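Long-range contacts in iota-carrageenase (Alteromonas sp., PDB 1H80), which cleaves the 1,4-beta linkages of iota-carrageenans, sulfated galactans of red algal cell walls, with inversion of the anomeric configuration: residues 134-139 with 159-164; 169-174 with 227-232; 193-198 with 218-223; 197-202 with 233-238; 211-216 with 248-253. One frame throughout, in Å; residues are numbered along the deposited sequence. Where two conformers were deposited one is given.

Interaction 1: residues 134-139 with 159-164; sequences VFKLGD and SILVDV
Phe-135, Lys-136 and Leu-137 run parallel to Ile-160, Leu-161 and Val-162, one beside the other. The strand axes are 4.7 Å apart. The tight part is the backbone ladder. Leu-161 N gives its hydrogen to Phe-135 O at 2.9 Å, and Leu-137 N reaches Leu-161 O at 2.8 Å. Ser-159 O accepts twice, from Val-134 N and from Phe-135 N, at the corner where the chain enters the strand. The ladder joins successive coils of the parallel beta-helix, so equivalent residues stack from one coil to the next. On the inner face, Leu-137 CD1 lies 4.3 Å from Val-162 CG2. It also meets Ile-160 CG2, and Ile-179 and Ile-145 close over this apolar side. The other face carries Lys-136 and Leu-161 and is looser. The lysine CG is anti to the backbone N (chi1 180°), and the fully extended chain runs outward past Asp-163. Its NZ stays 4.7 Å from Asp-163 OD2, too far for a salt bridge. A water donates to Val-164 O at 2.7 Å and is held only weakly by Lys-136 NZ. At this end the bond from Asp-163 N to Leu-137 O is also weak.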
# COMPACT_ATOMS: atom_id res chain seq x y z
N VAL A 134 9.01 0.49 5.64
CA VAL A 134 10.31 0.14 5.09
C VAL A 134 10.87 1.34 4.32
O VAL A 134 12.02 1.74 4.52
CB VAL A 134 10.21 -1.08 4.16
CG1 VAL A 134 11.58 -1.42 3.59
CG2 VAL A 134 9.65 -2.26 4.93
N PHE A 135 10.06 1.90 3.43
CA PHE A 135 10.45 3.06 2.64
C PHE A 135 9.41 4.16 2.71
O PHE A 135 8.21 3.89 2.65
CB PHE A 135 10.60 2.73 1.14
CG PHE A 135 11.85 2.00 0.78
CD1 PHE A 135 11.89 0.61 0.78
CD2 PHE A 135 12.99 2.71 0.40
CE1 PHE A 135 13.05 -0.06 0.42
CE2 PHE A 135 14.16 2.05 0.04
CZ PHE A 135 14.19 0.66 0.04
N LYS A 136 9.87 5.40 2.84
CA LYS A 136 8.97 6.54 2.78
C LYS A 136 9.58 7.34 1.64
O LYS A 136 10.74 7.77 1.72
CB LYS A 136 8.97 7.37 4.06
CG LYS A 136 8.02 8.55 3.94
CD LYS A 136 7.85 9.31 5.25
CE LYS A 136 6.88 10.46 5.06
NZ LYS A 136 6.64 11.22 6.32
N LEU A 137 8.82 7.51 0.57
CA LEU A 137 9.30 8.24 -0.60
C LEU A 137 8.74 9.65 -0.63
O LEU A 137 7.59 9.88 -0.25
CB LEU A 137 8.90 7.51 -1.88
CG LEU A 137 9.20 6.01 -1.92
CD1 LEU A 137 8.73 5.44 -3.24
CD2 LEU A 137 10.69 5.76 -1.72
N GLY A 138 9.57 10.59 -1.07
CA GLY A 138 9.15 11.97 -1.18
C GLY A 138 9.59 12.53 -2.52
O GLY A 138 9.14 12.07 -3.58
N ASP A 139 10.47 13.52 -2.49
CA ASP A 139 10.97 14.16 -3.70
C ASP A 139 12.08 13.32 -4.33
O ASP A 139 13.26 13.64 -4.20
CB ASP A 139 11.50 15.56 -3.38
CG ASP A 139 11.73 16.39 -4.63
OD1 ASP A 139 11.75 15.82 -5.74
OD2 ASP A 139 11.89 17.62 -4.49
N SER A 159 4.13 -0.72 4.12
CA SER A 159 5.58 -0.84 4.03
C SER A 159 6.26 0.19 3.14
O SER A 159 7.36 0.63 3.44
CB SER A 159 5.95 -2.24 3.58
OG SER A 159 5.55 -3.18 4.55
N ILE A 160 5.61 0.54 2.04
CA ILE A 160 6.17 1.52 1.13
C ILE A 160 5.19 2.67 0.99
O ILE A 160 4.08 2.50 0.49
CB ILE A 160 6.47 0.90 -0.25
CG1 ILE A 160 7.45 -0.27 -0.08
CG2 ILE A 160 7.06 1.95 -1.19
CD1 ILE A 160 7.82 -0.97 -1.36
N LEU A 161 5.60 3.83 1.47
CA LEU A 161 4.76 5.02 1.44
C LEU A 161 5.21 5.90 0.28
O LEU A 161 6.27 6.50 0.34
CB LEU A 161 4.89 5.78 2.76
CG LEU A 161 4.60 4.94 4.01
CD1 LEU A 161 4.96 5.74 5.26
CD2 LEU A 161 3.14 4.54 4.03
N VAL A 162 4.40 5.94 -0.77
CA VAL A 162 4.70 6.75 -1.95
C VAL A 162 4.03 8.07 -1.57
O VAL A 162 2.94 8.40 -2.04
CB VAL A 162 4.06 6.13 -3.21
CG1 VAL A 162 4.52 6.87 -4.45
CG2 VAL A 162 4.46 4.66 -3.30
N ASP A 163 4.73 8.81 -0.72
CA ASP A 163 4.22 10.04 -0.13
C ASP A 163 4.62 11.39 -0.70
O ASP A 163 5.35 11.49 -1.69
CB ASP A 163 4.58 10.02 1.36
CG ASP A 163 3.41 10.39 2.25
OD1 ASP A 163 2.60 11.25 1.85
OD2 ASP A 163 3.32 9.83 3.37
N VAL A 164 4.13 12.42 -0.03
CA VAL A 164 4.42 13.80 -0.39
C VAL A 164 5.25 14.41 0.73
O VAL A 164 5.27 13.89 1.85
CB VAL A 164 3.12 14.63 -0.56
CG1 VAL A 164 2.24 14.00 -1.63
CG2 VAL A 164 2.36 14.71 0.76
O HOH W 1 5.49 13.80 4.53

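Interaction 2: residues 169-174 with 227-232; sequences GRLHWS and YKQGGI
Gln-229 OE1 accepts the backbone N-H of Leu-171 at 2.9 Å. This is a nearly straight bond, 167° at the hydrogen. The same amide stacks on the guanidinium of Arg-170. The two planes are 17° apart, and Gln-229 NE2 lies 3.3 Å above the arginine plane, toward its rim. Leu-171 points its CD2 over the centre of the Tyr-227 ring, a CH-pi contact of 3.8 Å to the centroid. Gly-169 O meets the same ring at its edge, 3.4 Å from Tyr-227 CE2. Further along, Gly-230 CA sits over the six-membered ring of Trp-173, 3.7 Å from the centroid.

The next shell sets these groups in place. Arg-170 folds back at chi3 (-59°) and grips Leu-171 O side-on, with NE and NH2 both on that one oxygen. These two bonds, near the guanidinium plane, fix its rotation, with one face against the glutamine amide. Trp-173 NE1 is bonded to Asp-200 OD2, which fixes the turn of the indole. The contact lies on the flank of the parallel beta-helix. Strand 170-175, an excursion antiparallel to strand 160-167, here meets the link of a later coil, between helix 222-227 and strand 231-243.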
# COMPACT_ATOMS: atom_id res chain seq x y z
N GLY A 169 7.16 25.97 0.51
CA GLY A 169 5.76 26.34 0.42
C GLY A 169 4.81 25.48 -0.39
O GLY A 169 3.64 25.83 -0.54
N ARG A 170 5.29 24.35 -0.90
CA ARG A 170 4.42 23.47 -1.68
C ARG A 170 4.79 22.01 -1.46
O ARG A 170 5.78 21.71 -0.79
CB ARG A 170 4.51 23.80 -3.16
CG ARG A 170 5.91 23.69 -3.74
CD ARG A 170 5.83 23.42 -5.22
NE ARG A 170 5.09 22.19 -5.46
CZ ARG A 170 4.02 22.09 -6.24
NH1 ARG A 170 3.54 23.15 -6.87
NH2 ARG A 170 3.40 20.92 -6.36
N LEU A 171 4.00 21.12 -2.04
CA LEU A 171 4.25 19.69 -1.91
C LEU A 171 5.04 19.12 -3.07
O LEU A 171 4.95 19.58 -4.20
CB LEU A 171 2.94 18.92 -1.78
CG LEU A 171 2.05 19.31 -0.60
CD1 LEU A 171 0.89 18.32 -0.52
CD2 LEU A 171 2.85 19.32 0.69
N HIS A 172 5.83 18.09 -2.76
CA HIS A 172 6.65 17.41 -3.74
C HIS A 172 6.44 15.93 -3.54
O HIS A 172 6.17 15.47 -2.44
CB HIS A 172 8.12 17.76 -3.51
CG HIS A 172 8.39 19.23 -3.53
ND1 HIS A 172 8.63 19.93 -4.70
CD2 HIS A 172 8.41 20.15 -2.54
CE1 HIS A 172 8.78 21.21 -4.42
NE2 HIS A 172 8.66 21.37 -3.11
N TRP A 173 6.56 15.16 -4.62
CA TRP A 173 6.39 13.72 -4.52
C TRP A 173 7.15 13.04 -5.63
O TRP A 173 7.74 13.71 -6.48
CB TRP A 173 4.90 13.36 -4.54
CG TRP A 173 4.16 13.85 -5.73
CD1 TRP A 173 4.05 13.24 -6.94
CD2 TRP A 173 3.44 15.08 -5.83
NE1 TRP A 173 3.30 14.00 -7.79
CE2 TRP A 173 2.91 15.14 -7.14
CE3 TRP A 173 3.18 16.14 -4.95
CZ2 TRP A 173 2.14 16.22 -7.58
CZ3 TRP A 173 2.42 17.21 -5.39
CH2 TRP A 173 1.90 17.24 -6.70
N SER A 174 7.13 11.72 -5.64
CA SER A 174 7.90 10.98 -6.63
C SER A 174 7.34 10.87 -8.03
O SER A 174 6.13 10.94 -8.26
CB SER A 174 8.25 9.59 -6.09
OG SER A 174 7.11 8.76 -6.01
N TYR A 227 -2.84 21.70 1.03
CA TYR A 227 -2.15 22.31 -0.11
C TYR A 227 -2.89 22.17 -1.43
O TYR A 227 -2.59 22.89 -2.39
CB TYR A 227 -0.75 21.71 -0.27
CG TYR A 227 0.24 22.15 0.77
CD1 TYR A 227 0.20 21.63 2.06
CD2 TYR A 227 1.21 23.11 0.47
CE1 TYR A 227 1.11 22.05 3.04
CE2 TYR A 227 2.12 23.54 1.44
CZ TYR A 227 2.06 23.01 2.72
OH TYR A 227 2.95 23.44 3.67
N LYS A 228 -3.86 21.26 -1.48
CA LYS A 228 -4.61 21.01 -2.71
C LYS A 228 -3.63 20.63 -3.81
O LYS A 228 -3.72 21.08 -4.95
CB LYS A 228 -5.41 22.25 -3.10
CG LYS A 228 -6.49 22.61 -2.09
CD LYS A 228 -7.25 23.86 -2.50
CE LYS A 228 -8.38 24.15 -1.52
NZ LYS A 228 -9.39 23.05 -1.49
N GLN A 229 -2.68 19.78 -3.43
CA GLN A 229 -1.65 19.29 -4.34
C GLN A 229 -1.38 17.84 -4.01
O GLN A 229 -1.54 17.41 -2.87
CB GLN A 229 -0.36 20.09 -4.17
CG GLN A 229 -0.54 21.58 -4.40
CD GLN A 229 0.70 22.37 -4.08
OE1 GLN A 229 1.50 21.98 -3.23
NE2 GLN A 229 0.87 23.51 -4.74
N GLY A 230 -0.96 17.08 -5.02
CA GLY A 230 -0.67 15.68 -4.79
C GLY A 230 -1.50 14.78 -5.68
O GLY A 230 -1.84 15.14 -6.81
N GLY A 231 -1.84 13.61 -5.15
CA GLY A 231 -2.62 12.66 -5.91
C GLY A 231 -1.73 11.85 -6.83
O GLY A 231 -0.53 12.11 -6.92
N ILE A 232 -2.32 10.88 -7.52
CA ILE A 232 -1.55 10.03 -8.42
C ILE A 232 -2.08 10.10 -9.84
O ILE A 232 -3.29 10.21 -10.06
CB ILE A 232 -1.53 8.56 -7.92
CG1 ILE A 232 -2.92 7.92 -8.06
CG2 ILE A 232 -1.09 8.51 -6.47
CD1 ILE A 232 -2.96 6.46 -7.59

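Interaction 3: residues 193-198 with 218-223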
# COMPACT_ATOMS: atom_id res chain seq x y z
N LEU A 193 1.25 -3.54 1.69
CA LEU A 193 2.51 -3.28 1.02
C LEU A 193 2.74 -1.85 0.55
O LEU A 193 3.69 -1.19 0.99
CB LEU A 193 2.66 -4.27 -0.13
CG LEU A 193 3.97 -4.33 -0.90
CD1 LEU A 193 5.16 -4.30 0.04
CD2 LEU A 193 3.97 -5.62 -1.73
N ILE A 194 1.88 -1.36 -0.33
CA ILE A 194 2.01 -0.01 -0.86
C ILE A 194 0.82 0.88 -0.54
O ILE A 194 -0.32 0.44 -0.58
CB ILE A 194 2.05 -0.01 -2.42
CG1 ILE A 194 3.04 -1.05 -2.94
CG2 ILE A 194 2.39 1.39 -2.92
CD1 ILE A 194 4.47 -0.80 -2.54
N GLN A 195 1.10 2.13 -0.19
CA GLN A 195 0.02 3.09 -0.04
C GLN A 195 0.53 4.30 -0.81
O GLN A 195 1.64 4.77 -0.57
CB GLN A 195 -0.30 3.48 1.40
CG GLN A 195 -1.46 4.49 1.40
CD GLN A 195 -2.31 4.49 2.65
OE1 GLN A 195 -3.29 5.23 2.73
NE2 GLN A 195 -1.95 3.67 3.62
N THR A 196 -0.28 4.78 -1.74
CA THR A 196 0.10 5.91 -2.58
C THR A 196 -0.64 7.19 -2.24
O THR A 196 -1.86 7.19 -2.10
CB THR A 196 -0.17 5.62 -4.06
OG1 THR A 196 -1.58 5.51 -4.28
CG2 THR A 196 0.50 4.31 -4.47
N TYR A 197 0.10 8.29 -2.14
CA TYR A 197 -0.49 9.59 -1.84
C TYR A 197 -0.24 10.54 -3.01
O TYR A 197 -1.17 11.14 -3.55
CB TYR A 197 0.14 10.15 -0.57
CG TYR A 197 -0.08 9.25 0.62
CD1 TYR A 197 -1.31 9.21 1.26
CD2 TYR A 197 0.95 8.43 1.10
CE1 TYR A 197 -1.53 8.37 2.36
CE2 TYR A 197 0.74 7.59 2.19
CZ TYR A 197 -0.49 7.56 2.81
OH TYR A 197 -0.68 6.73 3.89
N GLY A 198 1.02 10.66 -3.40
CA GLY A 198 1.38 11.53 -4.51
C GLY A 198 2.33 10.75 -5.39
O GLY A 198 3.31 10.18 -4.91
N GLU A 218 -5.11 4.80 -1.82
CA GLU A 218 -5.98 5.55 -0.93
C GLU A 218 -5.24 6.85 -0.64
O GLU A 218 -4.39 6.93 0.25
CB GLU A 218 -6.23 4.74 0.34
CG GLU A 218 -7.09 5.42 1.38
CD GLU A 218 -7.70 4.44 2.37
OE1 GLU A 218 -7.01 3.47 2.74
OE2 GLU A 218 -8.86 4.64 2.77
N THR A 219 -5.56 7.86 -1.44
CA THR A 219 -4.92 9.17 -1.35
C THR A 219 -5.56 10.06 -0.30
O THR A 219 -6.34 10.95 -0.62
CB THR A 219 -5.00 9.85 -2.73
OG1 THR A 219 -6.37 9.92 -3.15
CG2 THR A 219 -4.24 9.02 -3.75
N ASP A 220 -5.19 9.85 0.97
CA ASP A 220 -5.80 10.62 2.05
C ASP A 220 -4.88 11.39 3.00
O ASP A 220 -5.28 11.69 4.13
CB ASP A 220 -6.72 9.72 2.88
CG ASP A 220 -5.97 8.58 3.56
OD1 ASP A 220 -4.72 8.56 3.50
OD2 ASP A 220 -6.64 7.71 4.15
N ASN A 221 -3.67 11.72 2.56
CA ASN A 221 -2.75 12.47 3.41
C ASN A 221 -3.31 13.88 3.59
O ASN A 221 -3.57 14.58 2.61
CB ASN A 221 -1.37 12.54 2.75
CG ASN A 221 -0.33 13.17 3.66
OD1 ASN A 221 -0.56 14.21 4.27
ND2 ASN A 221 0.84 12.54 3.74
N LEU A 222 -3.48 14.30 4.85
CA LEU A 222 -4.01 15.62 5.17
C LEU A 222 -3.28 16.76 4.47
O LEU A 222 -3.90 17.76 4.09
CB LEU A 222 -3.99 15.84 6.68
N LEU A 223 -1.97 16.63 4.32
CA LEU A 223 -1.17 17.66 3.67
C LEU A 223 -1.71 17.97 2.28
O LEU A 223 -1.73 19.12 1.85
CB LEU A 223 0.29 17.22 3.55
CG LEU A 223 1.17 17.35 4.80
CD1 LEU A 223 2.55 16.77 4.51
CD2 LEU A 223 1.29 18.82 5.18
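Asn-221, whose CB touches Tyr-197, accepts from Leu-223 N with its OD1 at 2.8 Å. This is an N-cap bond at the start of helix 222-227. The asparagine CG is anti to the backbone N (chi1 -173°), which turns the amide along the helix start while CB stays near the tyrosine. Asn-221 CB approaches the ring obliquely, 3.6 Å from Tyr-197 CD1, and the amide plane stands almost perpendicular to the ring. Asn-221 ND2 makes a weak hydrogen bond to Asp-163 OD1 of the preceding coil.

Asp-220 comes to the ring from another direction. Its OD1 lies near the ring plane, at the edge, 3.4 Å from Tyr-197 CE1. The carboxylate is turned 22° from the ring. The contact belongs to the beta-helix, at the point where strand 194-196 ends and the next coil leaves strand 216-218 for a short helix. Thr-219 makes this departure as the centre of an inverse gamma turn, closed by a weak bond from Asp-220 N to Glu-218 O. The methyl CG2 of Thr-219 rests 3.4 Å from Thr-196 O and 3.7 Å from Tyr-197 O. The hydroxyl of Thr-219 is bonded to Asn-258. The end of the Gln-195 side chain reaches the backbone carbonyl and CB of Glu-218. The Glu-218 carboxylate is held elsewhere, in a salt bridge to Arg-216 through OE1 and in a hydrogen bond to His-254 through OE2.

Interaction 4: residues 197-202 with 233-238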
# COMPACT_ATOMS: atom_id res chain seq x y z
N TYR A 197 0.10 8.29 -2.14
CA TYR A 197 -0.49 9.59 -1.84
C TYR A 197 -0.24 10.54 -3.01
O TYR A 197 -1.17 11.14 -3.55
CB TYR A 197 0.14 10.15 -0.57
CG TYR A 197 -0.08 9.25 0.62
CD1 TYR A 197 -1.31 9.21 1.26
CD2 TYR A 197 0.95 8.43 1.10
CE1 TYR A 197 -1.53 8.37 2.36
CE2 TYR A 197 0.74 7.59 2.19
CZ TYR A 197 -0.49 7.56 2.81
OH TYR A 197 -0.68 6.73 3.89
N GLY A 198 1.02 10.66 -3.40
CA GLY A 198 1.38 11.53 -4.51
C GLY A 198 2.33 10.75 -5.39
O GLY A 198 3.31 10.18 -4.91
N ALA A 199 2.04 10.70 -6.69
CA ALA A 199 2.89 9.95 -7.60
C ALA A 199 2.55 10.22 -9.05
O ALA A 199 1.40 10.43 -9.41
CB ALA A 199 2.77 8.46 -7.31
N ASP A 200 3.59 10.21 -9.89
CA ASP A 200 3.42 10.42 -11.31
C ASP A 200 4.32 9.45 -12.05
O ASP A 200 5.51 9.35 -11.75
CB ASP A 200 3.80 11.85 -11.70
CG ASP A 200 2.70 12.84 -11.41
OD1 ASP A 200 1.72 12.91 -12.19
OD2 ASP A 200 2.81 13.56 -10.40
N ASN A 201 3.74 8.71 -12.98
CA ASN A 201 4.48 7.76 -13.80
C ASN A 201 5.27 6.74 -12.99
O ASN A 201 6.50 6.69 -13.04
CB ASN A 201 5.42 8.52 -14.73
CG ASN A 201 5.92 7.67 -15.87
OD1 ASN A 201 5.15 6.94 -16.49
ND2 ASN A 201 7.22 7.75 -16.15
N ILE A 202 4.55 5.92 -12.24
CA ILE A 202 5.17 4.88 -11.43
C ILE A 202 4.63 3.54 -11.91
O ILE A 202 3.45 3.43 -12.27
CB ILE A 202 4.81 5.03 -9.93
CG1 ILE A 202 5.16 6.44 -9.44
CG2 ILE A 202 5.53 3.96 -9.12
CD1 ILE A 202 6.63 6.79 -9.52
N ARG A 233 -1.17 10.06 -10.80
CA ARG A 233 -1.52 10.13 -12.21
C ARG A 233 -0.58 9.25 -13.02
O ARG A 233 0.59 9.10 -12.67
CB ARG A 233 -1.37 11.56 -12.73
CG ARG A 233 -2.41 12.55 -12.24
CD ARG A 233 -1.82 13.95 -12.25
NE ARG A 233 -0.70 14.01 -11.32
CZ ARG A 233 -0.84 14.04 -10.00
NH1 ARG A 233 -2.05 14.06 -9.46
NH2 ARG A 233 0.23 14.02 -9.22
N ASN A 234 -1.11 8.68 -14.10
CA ASN A 234 -0.33 7.84 -15.00
C ASN A 234 0.39 6.74 -14.25
O ASN A 234 1.62 6.60 -14.33
CB ASN A 234 0.65 8.71 -15.78
CG ASN A 234 -0.06 9.82 -16.53
OD1 ASN A 234 -0.97 9.56 -17.32
ND2 ASN A 234 0.35 11.06 -16.28
N ILE A 235 -0.39 5.97 -13.51
CA ILE A 235 0.13 4.86 -12.73
C ILE A 235 -0.14 3.57 -13.49
O ILE A 235 -1.20 3.40 -14.10
CB ILE A 235 -0.57 4.79 -11.36
CG1 ILE A 235 -0.36 6.10 -10.60
CG2 ILE A 235 -0.05 3.60 -10.57
CD1 ILE A 235 1.10 6.48 -10.39
N PHE A 236 0.83 2.67 -13.46
CA PHE A 236 0.69 1.38 -14.11
C PHE A 236 1.01 0.30 -13.10
O PHE A 236 1.94 0.44 -12.31
CB PHE A 236 1.64 1.26 -15.31
CG PHE A 236 1.25 2.13 -16.46
CD1 PHE A 236 1.54 3.49 -16.46
CD2 PHE A 236 0.55 1.60 -17.54
CE1 PHE A 236 1.15 4.31 -17.52
CE2 PHE A 236 0.15 2.41 -18.60
CZ PHE A 236 0.45 3.76 -18.59
N ALA A 237 0.23 -0.76 -13.13
CA ALA A 237 0.44 -1.87 -12.20
C ALA A 237 0.24 -3.17 -12.94
O ALA A 237 -0.63 -3.27 -13.82
CB ALA A 237 -0.53 -1.77 -11.04
N ASP A 238 1.04 -4.16 -12.59
CA ASP A 238 0.95 -5.46 -13.23
C ASP A 238 1.31 -6.55 -12.23
O ASP A 238 2.30 -6.44 -11.50
CB ASP A 238 1.91 -5.52 -14.42
CG ASP A 238 1.90 -6.86 -15.11
OD1 ASP A 238 0.80 -7.35 -15.46
OD2 ASP A 238 3.00 -7.42 -15.32
O HOH W 2 1.98 12.22 -14.81
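The first torsions of Asp-200 and Arg-233 match. In each, CG lies beside the backbone N and anti to the carbonyl carbon (chi1 -80° and -71°). The parallel pairing already puts both side chains on one face of the strands. A bend at chi3 (-63°) then brings the NE/NH2 edge of the guanidinium against the carboxylate. The result is a side-on salt bridge. Arg-233 NE meets Asp-200 OD1 at 2.8 Å, and Arg-233 NH2 meets Asp-200 OD2 at 2.9 Å. Both oxygens are met on their syn side, but the carboxylate and guanidinium planes are well twisted from each other. Asp-200 OD2 is gripped further by Trp-173 NE1 and by Arg-175 NH1. This surplus of donors would be expected to keep the aspartate charged. A water donates to Asp-200 OD1.

The backbones pair beside the bridge. Arg-233 N donates to Ala-199 O at 2.9 Å, Asn-201 N to Arg-233 O at 3.2 Å, and Phe-236 N to Ile-202 O at 3.0 Å. On the opposite face from the salt bridge, Ile-202 and Ile-235 lie side by side and point the same way. Ile-235 CD1 is 4.0 Å from Ile-202 CB and equally far from Ala-199 CB. Asn-201 and Asn-234 both have left-handed backbone angles, and both turn the chain at a corner. Asparagines thus recur at this corner of successive coils. Asn-201 ND2 bonds Asn-176 OD1, as in the asparagine ladders of pectate lyase-like parallel beta-helices.

Interaction 5: residues 211-216 with 248-253; sequences GGIALR and AVMFGP
Leu-215 and Val-249 pair in parallel at a corner of the beta-helix, where two successive coils turn from one face to the next. Arg-216 and Met-250 follow as the next pair, and here strands 216-218 and 250-252 begin side by side in one parallel face.

Two backbone hydrogen bonds hold the corner. Leu-215 N donates to Ala-248 O at 2.9 Å, and Met-250 N donates to Leu-215 O at 3.1 Å. The leucine thus binds the other coil through both its N-H and its carbonyl. The methyl CB of Ala-214 lies beside the same Ala-248 O, at 3.3 Å.

The apolar contacts lie on both faces. On one, Leu-215 CB and Val-249 CG2 touch loosely at 4.5 Å. These side chains look inward, where Ala-237 and Val-263 meet them. On the face of Arg-216, Ile-213 CD1 presses on Met-250 CB at 3.6 Å, with the two side chains crossing at about a right angle. With CG anti to N (chi1 175°), the bent methionine chain brings CE back toward Arg-216 and Ile-213. A second conformer exists, so the place of this methyl is less certain.

The charged group is Arg-216, which is buried. Its NH1 forms a salt bridge with Glu-218, and its NH2 bonds to Tyr-191 O. The guanidinium has an apolar cover on one face, where Ile-213 CD1 stands 3.4 Å above the plane, toward the rim.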
# COMPACT_ATOMS: atom_id res chain seq x y z
N GLY A 211 -2.52 -10.12 3.94
CA GLY A 211 -3.16 -9.26 4.92
C GLY A 211 -3.22 -7.85 4.34
O GLY A 211 -2.40 -7.48 3.50
N GLY A 212 -4.20 -7.07 4.78
CA GLY A 212 -4.33 -5.70 4.29
C GLY A 212 -4.54 -5.61 2.79
O GLY A 212 -5.25 -6.42 2.20
N ILE A 213 -3.93 -4.61 2.17
CA ILE A 213 -4.06 -4.39 0.73
C ILE A 213 -2.67 -4.25 0.10
O ILE A 213 -1.81 -3.54 0.63
CB ILE A 213 -4.89 -3.13 0.46
CG1 ILE A 213 -6.31 -3.35 0.99
CG2 ILE A 213 -4.92 -2.81 -1.04
CD1 ILE A 213 -7.18 -2.15 0.89
N ALA A 214 -2.46 -4.94 -1.02
CA ALA A 214 -1.16 -4.89 -1.68
C ALA A 214 -0.87 -3.52 -2.29
O ALA A 214 0.16 -2.91 -2.02
CB ALA A 214 -1.07 -5.97 -2.75
N LEU A 215 -1.79 -3.04 -3.13
CA LEU A 215 -1.63 -1.74 -3.77
C LEU A 215 -2.81 -0.89 -3.33
O LEU A 215 -3.89 -0.92 -3.93
CB LEU A 215 -1.61 -1.89 -5.28
CG LEU A 215 -1.44 -0.58 -6.07
CD1 LEU A 215 -0.19 0.17 -5.59
CD2 LEU A 215 -1.35 -0.91 -7.55
N ARG A 216 -2.59 -0.12 -2.27
CA ARG A 216 -3.62 0.72 -1.68
C ARG A 216 -3.54 2.14 -2.21
O ARG A 216 -2.78 2.97 -1.70
CB ARG A 216 -3.45 0.70 -0.17
CG ARG A 216 -4.54 1.42 0.60
CD ARG A 216 -4.14 1.52 2.07
NE ARG A 216 -4.22 0.23 2.76
CZ ARG A 216 -5.33 -0.25 3.31
NH1 ARG A 216 -6.45 0.46 3.25
NH2 ARG A 216 -5.33 -1.43 3.92
N ALA A 248 -6.34 -6.93 -3.35
CA ALA A 248 -5.03 -6.82 -3.97
C ALA A 248 -4.86 -5.37 -4.41
O ALA A 248 -3.81 -4.77 -4.21
CB ALA A 248 -4.94 -7.74 -5.17
N VAL A 249 -5.91 -4.83 -5.01
CA VAL A 249 -5.89 -3.47 -5.50
C VAL A 249 -7.10 -2.71 -4.98
O VAL A 249 -8.22 -3.20 -5.05
CB VAL A 249 -5.92 -3.45 -7.03
CG1 VAL A 249 -5.97 -2.01 -7.52
CG2 VAL A 249 -4.70 -4.16 -7.59
N MET A 250 -6.86 -1.52 -4.45
CA MET A 250 -7.95 -0.71 -3.93
C MET A 250 -7.84 0.75 -4.33
O MET A 250 -6.75 1.32 -4.32
CB MET A 250 -8.02 -0.85 -2.41
CG MET A 250 -9.05 0.04 -1.75
SD MET A 250 -8.33 1.62 -1.25
CE MET A 250 -8.31 1.39 0.53
N PHE A 251 -8.97 1.34 -4.70
CA PHE A 251 -9.02 2.74 -5.08
C PHE A 251 -9.89 3.45 -4.06
O PHE A 251 -11.03 3.06 -3.82
CB PHE A 251 -9.65 2.91 -6.47
CG PHE A 251 -8.88 2.26 -7.58
CD1 PHE A 251 -9.06 0.92 -7.88
CD2 PHE A 251 -7.96 3.00 -8.31
CE1 PHE A 251 -8.34 0.31 -8.90
CE2 PHE A 251 -7.23 2.41 -9.34
CZ PHE A 251 -7.42 1.06 -9.64
N GLY A 252 -9.34 4.49 -3.44
CA GLY A 252 -10.07 5.26 -2.45
C GLY A 252 -9.50 6.66 -2.53
O GLY A 252 -8.57 6.99 -1.80
N PRO A 253 -10.05 7.51 -3.40
CA PRO A 253 -9.56 8.88 -3.56
C PRO A 253 -9.83 9.86 -2.44
O PRO A 253 -9.20 10.92 -2.37
CB PRO A 253 -10.21 9.31 -4.87
CG PRO A 253 -11.56 8.67 -4.77
CD PRO A 253 -11.23 7.27 -4.25

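How the interactions relate
Interactions 1, 3, 4 and 5 join neighbouring coils of one beta-helix. Interaction 2 reaches past the coil of residues 198-200. Interactions 1 and 3 have centres 9 Å apart and meet through strands 160-167 and 194-196, which are adjacent. Interactions 3 and 4 share Tyr-197 and Gly-198. Interactions 2 and 4 both use strand 231-243. Interaction 5 lies about 21 Å from interaction 2, between centres, and touches interaction 3 through backbone bonds of Ile-194. Along the chain, interaction 1 closes first. Interaction 3 is nested within interaction 2, while interactions 4 and 5 each cross interaction 2. Backbone ladders thus continue from coil to coil, and side-chain contacts tie the excursions to the beta-helix.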